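PDB 5H4U: endoglucanase from Cryptopygus antarcticus, which hydrolyses internal beta-1,4-glucosidic bonds of carboxymethylcellulose, lichenan and barley beta-glucan, releasing mainly short cello-oligosaccharides from carboxymethylcellulose. Local coordinates for residues S34-V43 with P98-C106; F80-F89 with P210-Q218. All coordinates share one frame; numbering follows the deposited sequence.

Contact 1 of 2, residues S34-V43 with P98-C106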
loop_
_atom_site.group_PDB
_atom_site.type_symbol
_atom_site.label_atom_id
_atom_site.label_comp_id
_atom_site.label_asym_id
_atom_site.label_seq_id
_atom_site.Cartn_x
_atom_site.Cartn_y
_atom_site.Cartn_z
ATOM N N SER A 34 9.102 -3.577 0.719
ATOM C CA SER A 34 10.031 -4.638 1.095
ATOM C C SER A 34 9.881 -5.879 0.226
ATOM O O SER A 34 10.871 -6.564 -0.035
ATOM C CB SER A 34 9.864 -4.991 2.570
ATOM O OG SER A 34 8.691 -5.746 2.784
ATOM N N CYS A 35 8.680 -6.156 -0.281
ATOM C CA CYS A 35 8.481 -7.322 -1.135
ATOM C C CYS A 35 8.961 -7.081 -2.562
ATOM O O CYS A 35 8.771 -7.949 -3.427
ATOM C CB CYS A 35 7.006 -7.729 -1.162
ATOM S SG CYS A 35 6.288 -8.084 0.452
ATOM N N SER A 36 9.551 -5.913 -2.830
ATOM C CA SER A 36 10.137 -5.620 -4.124
ATOM C C SER A 36 11.568 -6.139 -4.260
ATOM O O SER A 36 12.159 -5.982 -5.325
ATOM C CB SER A 36 10.092 -4.115 -4.386
ATOM N N TRP A 37 12.135 -6.762 -3.234
ATOM C CA TRP A 37 13.420 -7.428 -3.420
ATOM C C TRP A 37 13.206 -8.888 -3.804
ATOM O O TRP A 37 12.168 -9.495 -3.517
ATOM C CB TRP A 37 14.289 -7.360 -2.168
ATOM C CG TRP A 37 14.491 -6.000 -1.642
ATOM C CD1 TRP A 37 13.736 -5.387 -0.724
ATOM C CD2 TRP A 37 15.529 -5.068 -2.002
ATOM N NE1 TRP A 37 14.208 -4.126 -0.482
ATOM C CE2 TRP A 37 15.317 -3.904 -1.249
ATOM C CE3 TRP A 37 16.616 -5.108 -2.883
ATOM C CZ2 TRP A 37 16.144 -2.781 -1.346
ATOM C CZ3 TRP A 37 17.436 -3.996 -2.974
ATOM C CH2 TRP A 37 17.195 -2.850 -2.209
ATOM N N GLY A 38 14.205 -9.442 -4.481
ATOM C CA GLY A 38 14.195 -10.860 -4.763
ATOM C C GLY A 38 14.516 -11.675 -3.529
ATOM O O GLY A 38 15.141 -11.205 -2.583
ATOM N N GLY A 39 14.037 -12.910 -3.517
ATOM C CA GLY A 39 14.358 -13.798 -2.426
ATOM C C GLY A 39 13.551 -13.628 -1.159
ATOM O O GLY A 39 13.912 -14.226 -0.137
ATOM N N LYS A 40 12.480 -12.834 -1.176
ATOM C CA LYS A 40 11.670 -12.678 0.024
ATOM C C LYS A 40 10.506 -13.653 0.086
ATOM O O LYS A 40 9.985 -13.919 1.172
ATOM C CB LYS A 40 11.124 -11.253 0.118
ATOM C CG LYS A 40 12.212 -10.226 0.271
ATOM C CD LYS A 40 12.446 -9.823 1.686
ATOM C CE LYS A 40 13.284 -8.554 1.698
ATOM N NZ LYS A 40 12.737 -7.494 2.615
ATOM N N ALA A 41 10.065 -14.161 -1.048
ATOM C CA ALA A 41 9.079 -15.220 -1.050
ATOM C C ALA A 41 9.164 -15.923 -2.387
ATOM O O ALA A 41 9.716 -15.392 -3.354
ATOM C CB ALA A 41 7.669 -14.688 -0.801
ATOM N N SER A 42 8.586 -17.109 -2.433
ATOM C CA SER A 42 8.458 -17.827 -3.689
ATOM C C SER A 42 7.437 -17.126 -4.579
ATOM O O SER A 42 6.226 -17.221 -4.342
ATOM C CB SER A 42 8.030 -19.261 -3.412
ATOM O OG SER A 42 8.069 -20.019 -4.602
ATOM N N VAL A 43 7.919 -16.417 -5.603
ATOM C CA VAL A 43 7.061 -15.621 -6.478
ATOM C C VAL A 43 7.556 -15.686 -7.915
ATOM O O VAL A 43 8.700 -16.044 -8.192
ATOM C CB VAL A 43 6.981 -14.139 -6.060
ATOM C CG1 VAL A 43 6.222 -13.972 -4.765
ATOM C CG2 VAL A 43 8.379 -13.562 -5.977
ATOM N N PRO A 98 6.202 -14.653 8.786
ATOM C CA PRO A 98 7.369 -14.157 8.058
ATOM C C PRO A 98 6.997 -13.703 6.648
ATOM O O PRO A 98 5.940 -14.045 6.110
ATOM C CB PRO A 98 8.292 -15.377 8.025
ATOM C CG PRO A 98 7.351 -16.527 7.981
ATOM C CD PRO A 98 6.125 -16.121 8.779
ATOM N N GLU A 99 7.907 -12.933 6.042
ATOM C CA GLU A 99 7.638 -12.391 4.710
ATOM C C GLU A 99 7.441 -13.504 3.683
ATOM O O GLU A 99 6.724 -13.318 2.693
ATOM C CB GLU A 99 8.759 -11.437 4.259
ATOM C CG GLU A 99 8.789 -10.109 5.028
ATOM C CD GLU A 99 9.590 -8.974 4.343
ATOM O OE1 GLU A 99 10.704 -9.203 3.832
ATOM O OE2 GLU A 99 9.082 -7.828 4.312
ATOM N N SER A 100 8.042 -14.672 3.898
ATOM C CA SER A 100 7.784 -15.755 2.972
ATOM C C SER A 100 6.306 -16.119 2.933
ATOM O O SER A 100 5.824 -16.620 1.915
ATOM C CB SER A 100 8.634 -16.962 3.350
ATOM O OG SER A 100 8.427 -17.311 4.705
ATOM N N GLN A 101 5.562 -15.807 3.985
ATOM C CA GLN A 101 4.142 -16.111 4.004
ATOM C C GLN A 101 3.248 -14.937 3.640
ATOM O O GLN A 101 2.095 -15.162 3.265
ATOM C CB GLN A 101 3.740 -16.600 5.400
ATOM C CG GLN A 101 3.621 -18.094 5.571
ATOM C CD GLN A 101 2.695 -18.401 6.711
ATOM O OE1 GLN A 101 1.455 -18.338 6.556
ATOM N NE2 GLN A 101 3.276 -18.694 7.894
ATOM N N THR A 102 3.742 -13.704 3.698
ATOM C CA THR A 102 2.899 -12.538 3.463
ATOM C C THR A 102 3.211 -11.800 2.174
ATOM O O THR A 102 2.306 -11.192 1.604
ATOM C CB THR A 102 2.995 -11.547 4.632
ATOM O OG1 THR A 102 4.345 -11.113 4.792
ATOM C CG2 THR A 102 2.539 -12.201 5.909
ATOM N N CYS A 103 4.450 -11.847 1.697
ATOM C CA CYS A 103 4.824 -11.058 0.535
ATOM C C CYS A 103 4.042 -11.480 -0.700
ATOM O O CYS A 103 4.062 -12.651 -1.106
ATOM C CB CYS A 103 6.328 -11.141 0.289
ATOM S SG CYS A 103 7.250 -9.768 1.110
ATOM N N CYS A 104 3.314 -10.512 -1.261
ATOM C CA CYS A 104 2.461 -10.668 -2.433
ATOM C C CYS A 104 1.263 -11.569 -2.183
ATOM O O CYS A 104 0.633 -12.031 -3.131
ATOM C CB CYS A 104 3.269 -11.156 -3.639
ATOM S SG CYS A 104 4.678 -10.086 -3.882
ATOM N N ALA A 105 0.927 -11.821 -0.927
ATOM C CA ALA A 105 -0.325 -12.472 -0.626
ATOM C C ALA A 105 -1.441 -11.442 -0.668
ATOM O O ALA A 105 -1.235 -10.256 -0.386
ATOM C CB ALA A 105 -0.274 -13.142 0.738
ATOM N N CYS A 106 -2.622 -11.895 -1.046
ATOM C CA CYS A 106 -3.791 -11.034 -1.082
ATOM C C CYS A 106 -4.771 -11.379 0.019
ATOM O O CYS A 106 -4.982 -12.549 0.361
ATOM C CB CYS A 106 -4.515 -11.094 -2.422
ATOM S SG CYS A 106 -3.568 -10.293 -3.679
HETATM O O HOH W 1 6.884 -18.048 -0.131
#
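Cys35 and Cys103 are joined by a disulfide, their SG atoms 2.0 Å apart and the C-S-S-C torsion -83°, close to the 90° magnitude such a bridge prefers. It ties the 3-10 turn 34-36 to the residue that follows the short helix 99-102. Small apolar groups gather beside it. Ala41 CB lies 3.9 Å from Cys103 CB and also touches the carbonyl oxygens of Glu99 and Ser100 in the short helix, while Val43 CG1 rests on Cys104 CB at 4.2 Å. Farther out the backbones approach closely: the CA-H of Ser100 meets the carbonyl oxygen of Lys40, with CA and O 3.4 Å apart, and one water links Ser42 N to Ser100 O.

The polar edge is built on the Glu99 carboxylate. With CG anti to the carbonyl carbon and the chain extended beyond it, the carboxylate reaches Ser34, whose OG donates to OE2 at 2.6 Å from the syn side, 24° out of the carboxylate plane. OE2 is also hydrogen-bonded to Thr128 OG1, so two hydroxyls grip this oxygen. A salt bridge from Lys40 NZ to Glu99 OE1 is modelled but doubtful, since the placing of OE1 is less sure.

The disulfide thus fastens the long loop between strands 19-27 and 80-82 to the connection between strands 85-94 and 106-111 of the GH45 double-psi barrel. Cys35 has a backbone hydrogen bond to Thr126 on strand 120-128, Arg221 is hydrogen-bonded to the carbonyls of Ser100 and Cys103, and Cys104 is disulfide-bonded to Cys219.

Contact 2 of 2, residues F80-F89 with P210-Q218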
loop_
_atom_site.group_PDB
_atom_site.type_symbol
_atom_site.label_atom_id
_atom_site.label_comp_id
_atom_site.label_asym_id
_atom_site.label_seq_id
_atom_site.Cartn_x
_atom_site.Cartn_y
_atom_site.Cartn_z
ATOM N N PHE A 80 -7.805 1.773 -5.788
ATOM C CA PHE A 80 -8.819 1.999 -6.798
ATOM C C PHE A 80 -10.044 1.170 -6.458
ATOM O O PHE A 80 -10.150 0.591 -5.376
ATOM C CB PHE A 80 -8.267 1.681 -8.187
ATOM C CG PHE A 80 -7.801 0.269 -8.353
ATOM C CD1 PHE A 80 -6.530 -0.107 -7.949
ATOM C CD2 PHE A 80 -8.594 -0.663 -8.990
ATOM C CE1 PHE A 80 -6.075 -1.397 -8.125
ATOM C CE2 PHE A 80 -8.144 -1.956 -9.183
ATOM C CZ PHE A 80 -6.883 -2.321 -8.749
ATOM N N THR A 81 -10.974 1.130 -7.400
ATOM C CA THR A 81 -12.209 0.379 -7.284
ATOM C C THR A 81 -12.460 -0.415 -8.551
ATOM O O THR A 81 -12.082 0.002 -9.649
ATOM C CB THR A 81 -13.402 1.290 -7.120
ATOM O OG1 THR A 81 -13.484 2.109 -8.296
ATOM C CG2 THR A 81 -13.248 2.163 -5.909
ATOM N N GLN A 82 -13.152 -1.536 -8.385
ATOM C CA GLN A 82 -13.777 -2.253 -9.486
ATOM C C GLN A 82 -15.204 -2.560 -9.045
ATOM O O GLN A 82 -15.415 -3.272 -8.055
ATOM C CB GLN A 82 -12.994 -3.519 -9.843
ATOM C CG GLN A 82 -13.619 -4.313 -10.954
ATOM C CD GLN A 82 -12.600 -4.970 -11.856
ATOM O OE1 GLN A 82 -12.182 -4.380 -12.860
ATOM N NE2 GLN A 82 -12.213 -6.217 -11.529
ATOM N N GLY A 83 -16.182 -2.027 -9.775
ATOM C CA GLY A 83 -17.538 -2.034 -9.247
ATOM C C GLY A 83 -17.555 -1.332 -7.900
ATOM O O GLY A 83 -16.961 -0.262 -7.727
ATOM N N ASN A 84 -18.185 -1.945 -6.904
ATOM C CA ASN A 84 -18.201 -1.352 -5.574
ATOM C C ASN A 84 -17.074 -1.864 -4.689
ATOM O O ASN A 84 -17.019 -1.504 -3.514
ATOM C CB ASN A 84 -19.510 -1.661 -4.854
ATOM C CG ASN A 84 -20.696 -1.448 -5.706
ATOM O OD1 ASN A 84 -21.417 -2.400 -6.040
ATOM N ND2 ASN A 84 -20.942 -0.197 -6.055
ATOM N N VAL A 85 -16.161 -2.663 -5.222
ATOM C CA VAL A 85 -15.142 -3.297 -4.403
ATOM C C VAL A 85 -13.888 -2.452 -4.453
ATOM O O VAL A 85 -13.475 -2.002 -5.530
ATOM C CB VAL A 85 -14.852 -4.728 -4.876
ATOM C CG1 VAL A 85 -13.934 -5.427 -3.886
ATOM C CG2 VAL A 85 -16.152 -5.485 -5.024
ATOM N N GLY A 86 -13.288 -2.225 -3.283
ATOM C CA GLY A 86 -12.010 -1.567 -3.235
ATOM C C GLY A 86 -10.872 -2.513 -3.567
ATOM O O GLY A 86 -10.960 -3.732 -3.386
ATOM N N TYR A 87 -9.794 -1.929 -4.087
ATOM C CA TYR A 87 -8.595 -2.668 -4.453
ATOM C C TYR A 87 -7.384 -1.822 -4.116
ATOM O O TYR A 87 -7.430 -0.598 -4.207
ATOM C CB TYR A 87 -8.584 -3.057 -5.935
ATOM C CG TYR A 87 -9.527 -4.183 -6.211
ATOM C CD1 TYR A 87 -9.120 -5.493 -6.082
ATOM C CD2 TYR A 87 -10.852 -3.937 -6.572
ATOM C CE1 TYR A 87 -9.991 -6.530 -6.314
ATOM C CE2 TYR A 87 -11.738 -4.972 -6.805
ATOM C CZ TYR A 87 -11.296 -6.265 -6.675
ATOM O OH TYR A 87 -12.167 -7.307 -6.898
ATOM N N GLY A 88 -6.314 -2.464 -3.681
ATOM C CA GLY A 88 -5.126 -1.690 -3.405
ATOM C C GLY A 88 -3.981 -2.557 -2.949
ATOM O O GLY A 88 -3.998 -3.784 -3.073
ATOM N N PHE A 89 -2.980 -1.880 -2.428
ATOM C CA PHE A 89 -1.785 -2.514 -1.920
ATOM C C PHE A 89 -1.581 -2.068 -0.477
ATOM O O PHE A 89 -2.087 -1.028 -0.046
ATOM C CB PHE A 89 -0.610 -2.186 -2.854
ATOM C CG PHE A 89 -0.882 -2.581 -4.285
ATOM C CD1 PHE A 89 -0.496 -3.827 -4.761
ATOM C CD2 PHE A 89 -1.591 -1.740 -5.135
ATOM C CE1 PHE A 89 -0.779 -4.213 -6.059
ATOM C CE2 PHE A 89 -1.880 -2.121 -6.439
ATOM C CZ PHE A 89 -1.473 -3.353 -6.904
ATOM N N PRO A 210 -6.215 -11.575 -7.199
ATOM C CA PRO A 210 -6.873 -11.335 -8.489
ATOM C C PRO A 210 -5.903 -10.738 -9.497
ATOM O O PRO A 210 -4.942 -10.057 -9.139
ATOM C CB PRO A 210 -7.984 -10.344 -8.141
ATOM C CG PRO A 210 -7.460 -9.609 -6.923
ATOM C CD PRO A 210 -6.599 -10.584 -6.171
ATOM N N THR A 211 -6.167 -11.000 -10.778
ATOM C CA THR A 211 -5.310 -10.445 -11.817
ATOM C C THR A 211 -5.404 -8.933 -11.897
ATOM O O THR A 211 -4.496 -8.303 -12.438
ATOM C CB THR A 211 -5.644 -11.001 -13.200
ATOM O OG1 THR A 211 -6.982 -10.625 -13.550
ATOM C CG2 THR A 211 -5.509 -12.513 -13.230
ATOM N N ILE A 212 -6.481 -8.325 -11.398
ATOM C CA ILE A 212 -6.514 -6.875 -11.484
ATOM C C ILE A 212 -5.499 -6.233 -10.548
ATOM O O ILE A 212 -5.114 -5.080 -10.761
ATOM C CB ILE A 212 -7.937 -6.314 -11.283
ATOM C CG1 ILE A 212 -7.972 -4.894 -11.856
ATOM C CG2 ILE A 212 -8.425 -6.439 -9.848
ATOM C CD1 ILE A 212 -9.301 -4.279 -11.945
ATOM N N LEU A 213 -5.031 -6.953 -9.534
ATOM C CA LEU A 213 -3.921 -6.492 -8.710
ATOM C C LEU A 213 -2.578 -7.006 -9.241
ATOM O O LEU A 213 -1.640 -6.228 -9.438
ATOM C CB LEU A 213 -4.147 -6.939 -7.255
ATOM C CG LEU A 213 -5.181 -6.140 -6.452
ATOM C CD1 LEU A 213 -5.483 -6.787 -5.099
ATOM C CD2 LEU A 213 -4.736 -4.687 -6.260
ATOM N N THR A 214 -2.478 -8.310 -9.509
ATOM C CA THR A 214 -1.198 -8.893 -9.908
ATOM C C THR A 214 -0.744 -8.450 -11.289
ATOM O O THR A 214 0.449 -8.531 -11.587
ATOM C CB THR A 214 -1.244 -10.423 -9.884
ATOM O OG1 THR A 214 -1.988 -10.904 -11.008
ATOM C CG2 THR A 214 -1.885 -10.911 -8.622
ATOM N N GLN A 215 -1.644 -7.997 -12.144
ATOM C CA GLN A 215 -1.181 -7.438 -13.405
ATOM C C GLN A 215 -0.531 -6.077 -13.196
ATOM O O GLN A 215 0.267 -5.643 -14.032
ATOM C CB GLN A 215 -2.348 -7.393 -14.401
ATOM C CG GLN A 215 -2.321 -6.306 -15.447
ATOM C CD GLN A 215 -3.470 -5.315 -15.249
ATOM O OE1 GLN A 215 -4.650 -5.712 -15.224
ATOM N NE2 GLN A 215 -3.135 -4.020 -15.094
ATOM N N LYS A 216 -0.817 -5.420 -12.070
ATOM C CA LYS A 216 -0.139 -4.185 -11.705
ATOM C C LYS A 216 1.179 -4.463 -10.990
ATOM O O LYS A 216 2.225 -3.930 -11.377
ATOM C CB LYS A 216 -1.055 -3.347 -10.822
ATOM C CG LYS A 216 -2.089 -2.557 -11.575
ATOM C CD LYS A 216 -3.276 -2.243 -10.705
ATOM C CE LYS A 216 -4.372 -1.668 -11.544
ATOM N NZ LYS A 216 -5.000 -2.759 -12.331
ATOM N N SER A 217 1.158 -5.330 -9.971
ATOM C CA SER A 217 2.347 -5.513 -9.139
ATOM C C SER A 217 3.374 -6.424 -9.786
ATOM O O SER A 217 4.577 -6.267 -9.542
ATOM C CB SER A 217 1.958 -6.096 -7.788
ATOM O OG SER A 217 1.527 -7.438 -7.939
ATOM N N GLN A 218 2.911 -7.370 -10.602
ATOM C CA GLN A 218 3.699 -8.373 -11.314
ATOM C C GLN A 218 4.246 -9.448 -10.384
ATOM O O GLN A 218 5.078 -10.261 -10.809
ATOM C CB GLN A 218 4.837 -7.747 -12.126
#
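Leu213 and Ile212, neighbours on helix 211-217, place the ends of their side chains among three aromatic rings of the hairpin 80-89, and each puts one methyl over a ring face. Leu213 CD2 sits 4.0 Å from the centroid of the Phe89 ring, a CH-pi contact in which the two side chains run past each other in opposite directions. Its other methyl, CD1, lies in the plane of the Tyr87 ring, at the edge, so the forked leucine fits between two differently turned rings.

Ile212 crosses Tyr87 at about a right angle. With CG1 trans to the backbone N (chi1 -161°), CG2 is left to meet the ring, over the Tyr87 face and 4.1 Å from its centroid. The longer branch is directed at Phe80 instead, with CD1 at the edge of its ring, 3.8 Å from CE2. Within the hairpin, Tyr87 CB sits over one face of that ring, near its rim. Pro210 CG meets the edge of Tyr87 at CE1.

Lys216 and Phe80 extend toward each other from opposite directions, CE lying 3.8 Å from CZ, at an oblique angle to the ring. A bend at chi4 (75°) then turns NZ back to its own helix, where it donates to Ile212 O at 2.8 Å in the carbonyl plane. Ser217 CB touches Phe89 CE1, while its OG is hydrogen-bonded to Gln124 and the backbone N of Cys219.

Strand 85-89 and the helix run nearly parallel, 24° apart, with axes 9.0 Å from each other. The helix, entered after strand 201-207, packs on strands 80-82 and 85-94 of the curled sheet, and strand 120-128 lies alongside, with Ile122 against Tyr87 and Gln124 and Thr126 against Phe89.

The centres of contacts 1 and 2 lie about 18 Å apart in the single GH45 domain, and segments 98-106 and 210-218 meet where Cys106 SG packs on Pro210 CD (3.9 Å). Along the chain their segments alternate: 34-43, 80-89, 98-106, then 210-218. Strand 85-94, which begins in contact 2, leads straight into helix 99-102 of contact 1. Both contacts also lean on strand 120-128. A further disulfide, Cys106 with Cys209, ties segment 98-106 to the chain just before helix 211-217. The disulfides thus tie the loop and the start of the helix to strand 106-111 and its approach, in the same barrel domain as the inferred catalytic residues Asp29 and Asp138.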